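Local coordinates for protein hemoglobin chain d1 (Lumbricus terrestris, PDB 1X9F) that binds heme and, as a globin of earthworm hemoglobin, probably carries oxygen at the heme iron, at residues E30-I35 against D105-H110. Sequence-based numbering, arbitrary orientation.
With HEM (protoporphyrin IX containing Fe), chain T; CMO (carbon monoxide), chain U.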
# COMPACT_ATOMS: atom_id res chain seq x y z
N GLU D 30 -14.83 5.97 -6.91
CA GLU D 30 -13.67 6.18 -7.75
C GLU D 30 -14.07 6.21 -9.22
O GLU D 30 -13.60 7.06 -9.98
CB GLU D 30 -12.63 5.09 -7.52
CG GLU D 30 -11.30 5.37 -8.21
CD GLU D 30 -10.28 4.27 -7.98
OE1 GLU D 30 -10.39 3.55 -6.96
OE2 GLU D 30 -9.36 4.12 -8.81
N LEU D 31 -14.95 5.28 -9.59
CA LEU D 31 -15.49 5.21 -10.93
C LEU D 31 -16.21 6.50 -11.32
O LEU D 31 -15.83 7.11 -12.32
CB LEU D 31 -16.42 3.99 -11.09
CG LEU D 31 -17.25 3.85 -12.37
CD1 LEU D 31 -16.37 3.77 -13.61
CD2 LEU D 31 -18.15 2.62 -12.29
N TRP D 32 -17.21 6.91 -10.54
CA TRP D 32 -17.98 8.11 -10.90
C TRP D 32 -17.19 9.40 -10.84
O TRP D 32 -17.47 10.33 -11.60
CB TRP D 32 -19.26 8.24 -10.08
CG TRP D 32 -20.22 7.26 -10.56
CD1 TRP D 32 -20.56 6.10 -9.95
CD2 TRP D 32 -20.92 7.29 -11.80
NE1 TRP D 32 -21.46 5.40 -10.72
CE2 TRP D 32 -21.69 6.11 -11.87
CE3 TRP D 32 -20.98 8.20 -12.87
CZ2 TRP D 32 -22.51 5.83 -12.95
CZ3 TRP D 32 -21.79 7.91 -13.95
CH2 TRP D 32 -22.55 6.74 -13.98
N ARG D 33 -16.22 9.46 -9.94
CA ARG D 33 -15.40 10.65 -9.86
C ARG D 33 -14.58 10.82 -11.13
O ARG D 33 -14.50 11.93 -11.66
CB ARG D 33 -14.47 10.61 -8.66
CG ARG D 33 -13.87 11.97 -8.42
CD ARG D 33 -12.94 12.02 -7.25
NE ARG D 33 -11.78 11.18 -7.46
CZ ARG D 33 -10.78 11.08 -6.60
NH1 ARG D 33 -10.79 11.77 -5.47
NH2 ARG D 33 -9.75 10.28 -6.87
N ASP D 34 -14.00 9.72 -11.61
CA ASP D 34 -13.26 9.71 -12.87
C ASP D 34 -14.14 10.16 -14.03
O ASP D 34 -13.76 11.06 -14.79
CB ASP D 34 -12.73 8.30 -13.16
CG ASP D 34 -11.43 7.98 -12.43
OD1 ASP D 34 -11.02 8.76 -11.53
OD2 ASP D 34 -10.76 6.96 -12.68
N ILE D 35 -15.31 9.54 -14.15
CA ILE D 35 -16.28 9.85 -15.20
C ILE D 35 -16.66 11.33 -15.18
O ILE D 35 -16.48 12.03 -16.18
CB ILE D 35 -17.52 8.94 -15.05
CG1 ILE D 35 -17.18 7.50 -15.44
CG2 ILE D 35 -18.69 9.46 -15.88
CD1 ILE D 35 -18.31 6.49 -15.22
N ASP D 105 -20.56 5.00 -23.45
CA ASP D 105 -19.21 4.77 -23.96
C ASP D 105 -18.16 5.30 -23.00
O ASP D 105 -17.15 4.64 -22.75
CB ASP D 105 -19.03 5.38 -25.35
CG ASP D 105 -19.89 4.71 -26.39
OD1 ASP D 105 -19.90 5.17 -27.55
OD2 ASP D 105 -20.60 3.70 -26.15
N ILE D 106 -18.39 6.50 -22.47
CA ILE D 106 -17.49 7.08 -21.49
C ILE D 106 -17.50 6.22 -20.23
O ILE D 106 -16.45 5.99 -19.62
CB ILE D 106 -17.88 8.55 -21.16
CG1 ILE D 106 -17.67 9.45 -22.38
CG2 ILE D 106 -17.07 9.08 -19.96
CD1 ILE D 106 -18.68 10.58 -22.49
N PHE D 107 -18.68 5.73 -19.86
CA PHE D 107 -18.79 4.86 -18.71
C PHE D 107 -17.88 3.64 -18.86
O PHE D 107 -17.08 3.33 -17.97
CB PHE D 107 -20.23 4.41 -18.51
CG PHE D 107 -20.41 3.45 -17.37
CD1 PHE D 107 -20.82 3.91 -16.12
CD2 PHE D 107 -20.17 2.09 -17.54
CE1 PHE D 107 -21.00 3.03 -15.06
CE2 PHE D 107 -20.33 1.20 -16.48
CZ PHE D 107 -20.75 1.67 -15.24
N LEU D 108 -18.03 2.95 -19.99
CA LEU D 108 -17.23 1.78 -20.30
C LEU D 108 -15.75 2.10 -20.27
O LEU D 108 -14.96 1.33 -19.72
CB LEU D 108 -17.62 1.22 -21.66
CG LEU D 108 -16.88 -0.03 -22.17
CD1 LEU D 108 -16.99 -1.19 -21.20
CD2 LEU D 108 -17.41 -0.42 -23.54
N LYS D 109 -15.37 3.24 -20.86
CA LYS D 109 -13.97 3.66 -20.89
C LYS D 109 -13.39 3.72 -19.48
O LYS D 109 -12.28 3.24 -19.23
CB LYS D 109 -13.81 5.04 -21.57
CG LYS D 109 -12.36 5.41 -21.91
CD LYS D 109 -11.95 6.77 -21.34
CE LYS D 109 -12.53 7.94 -22.13
NZ LYS D 109 -12.14 9.26 -21.55
N HIS D 110 -14.15 4.29 -18.56
CA HIS D 110 -13.68 4.46 -17.20
C HIS D 110 -13.84 3.21 -16.35
O HIS D 110 -13.00 2.96 -15.49
CB HIS D 110 -14.36 5.64 -16.55
CG HIS D 110 -13.82 6.96 -17.00
ND1 HIS D 110 -14.41 7.70 -18.00
CD2 HIS D 110 -12.74 7.66 -16.59
CE1 HIS D 110 -13.72 8.82 -18.18
NE2 HIS D 110 -12.70 8.81 -17.34
CHA HEM T . -30.17 4.90 -12.66
CHB HEM T . -27.68 0.95 -14.06
CHC HEM T . -24.82 3.71 -16.92
CHD HEM T . -27.59 7.61 -15.78
C1A HEM T . -29.65 3.54 -12.74
C2A HEM T . -30.22 2.56 -11.94
C3A HEM T . -29.51 1.34 -12.31
C4A HEM T . -28.59 1.85 -13.34
CMA HEM T . -29.69 -0.06 -11.76
CAA HEM T . -31.28 2.75 -10.90
CBA HEM T . -32.67 2.34 -11.33
CGA HEM T . -33.51 2.51 -10.09
O1A HEM T . -33.36 1.72 -9.12
O2A HEM T . -34.33 3.45 -10.07
C1B HEM T . -26.66 1.38 -15.01
C2B HEM T . -25.75 0.47 -15.52
C3B HEM T . -24.98 1.29 -16.28
C4B HEM T . -25.44 2.57 -16.23
CMB HEM T . -25.62 -1.03 -15.30
CAB HEM T . -23.98 0.79 -16.99
CBB HEM T . -23.12 0.15 -17.82
C1C HEM T . -25.33 5.08 -16.82
C2C HEM T . -24.70 6.12 -17.49
C3C HEM T . -25.48 7.19 -17.18
C4C HEM T . -26.49 6.78 -16.32
CMC HEM T . -23.48 6.08 -18.39
CAC HEM T . -25.10 8.54 -17.70
CBC HEM T . -25.99 9.64 -17.68
C1D HEM T . -28.63 7.20 -14.81
C2D HEM T . -29.54 8.10 -14.25
C3D HEM T . -30.28 7.36 -13.35
C4D HEM T . -29.72 6.01 -13.49
CMD HEM T . -29.68 9.57 -14.56
CAD HEM T . -31.44 7.78 -12.47
CBD HEM T . -30.96 8.34 -11.14
CGD HEM T . -32.21 8.66 -10.36
O1D HEM T . -32.94 7.72 -9.98
O2D HEM T . -32.48 9.86 -10.15
NA HEM T . -28.69 3.17 -13.62
NB HEM T . -26.51 2.67 -15.40
NC HEM T . -26.44 5.44 -16.12
ND HEM T . -28.69 5.93 -14.36
FE HEM T . -27.60 4.30 -14.90
C CMO U . -25.98 4.81 -13.39
O CMO U . -25.47 6.01 -13.09
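F107 meets helix 21-38 along one side of its ring and the heme along the other. These helices, 21-38 and 101-119, are B and G of the globin fold; their local axes pass 9.6 Å apart at 125°. F107 CB lies against heme CMC. CG stands anti to the backbone N (chi1 178°), which turns the CD1 and CE1 side of the ring to L31, W32 and I35. CD1 meets I35 CD1 at 3.7 Å. CE1 lies 3.8 Å from W32 CZ2, which sits at the phenyl edge, in its plane. CE1 and CZ also meet L31 CD2; the L31 and F107 side chains cross at about a right angle. CD2 and CE2 turn to the heme vinyl, and heme CAB lies over one face, near the rim. The W32 and F107 planes are inclined at 57°. W32 CZ2 and CH2 border the carbon monoxide, which is hydrogen-bonded to H62 NE2.

Farther along, I35 CA stands over the H110 ring centre at 4.0 Å, a CH-pi contact. D34 CB touches H110 CD2 (3.5 Å), and I35 CG1 touches H110 CB (3.6 Å). H110 ND1 bonds back to I106 O (3.1 Å), which fixes the ring rotation. Van der Waals and CH-pi packing thus join the helices, while H110 spends ND1 within its own.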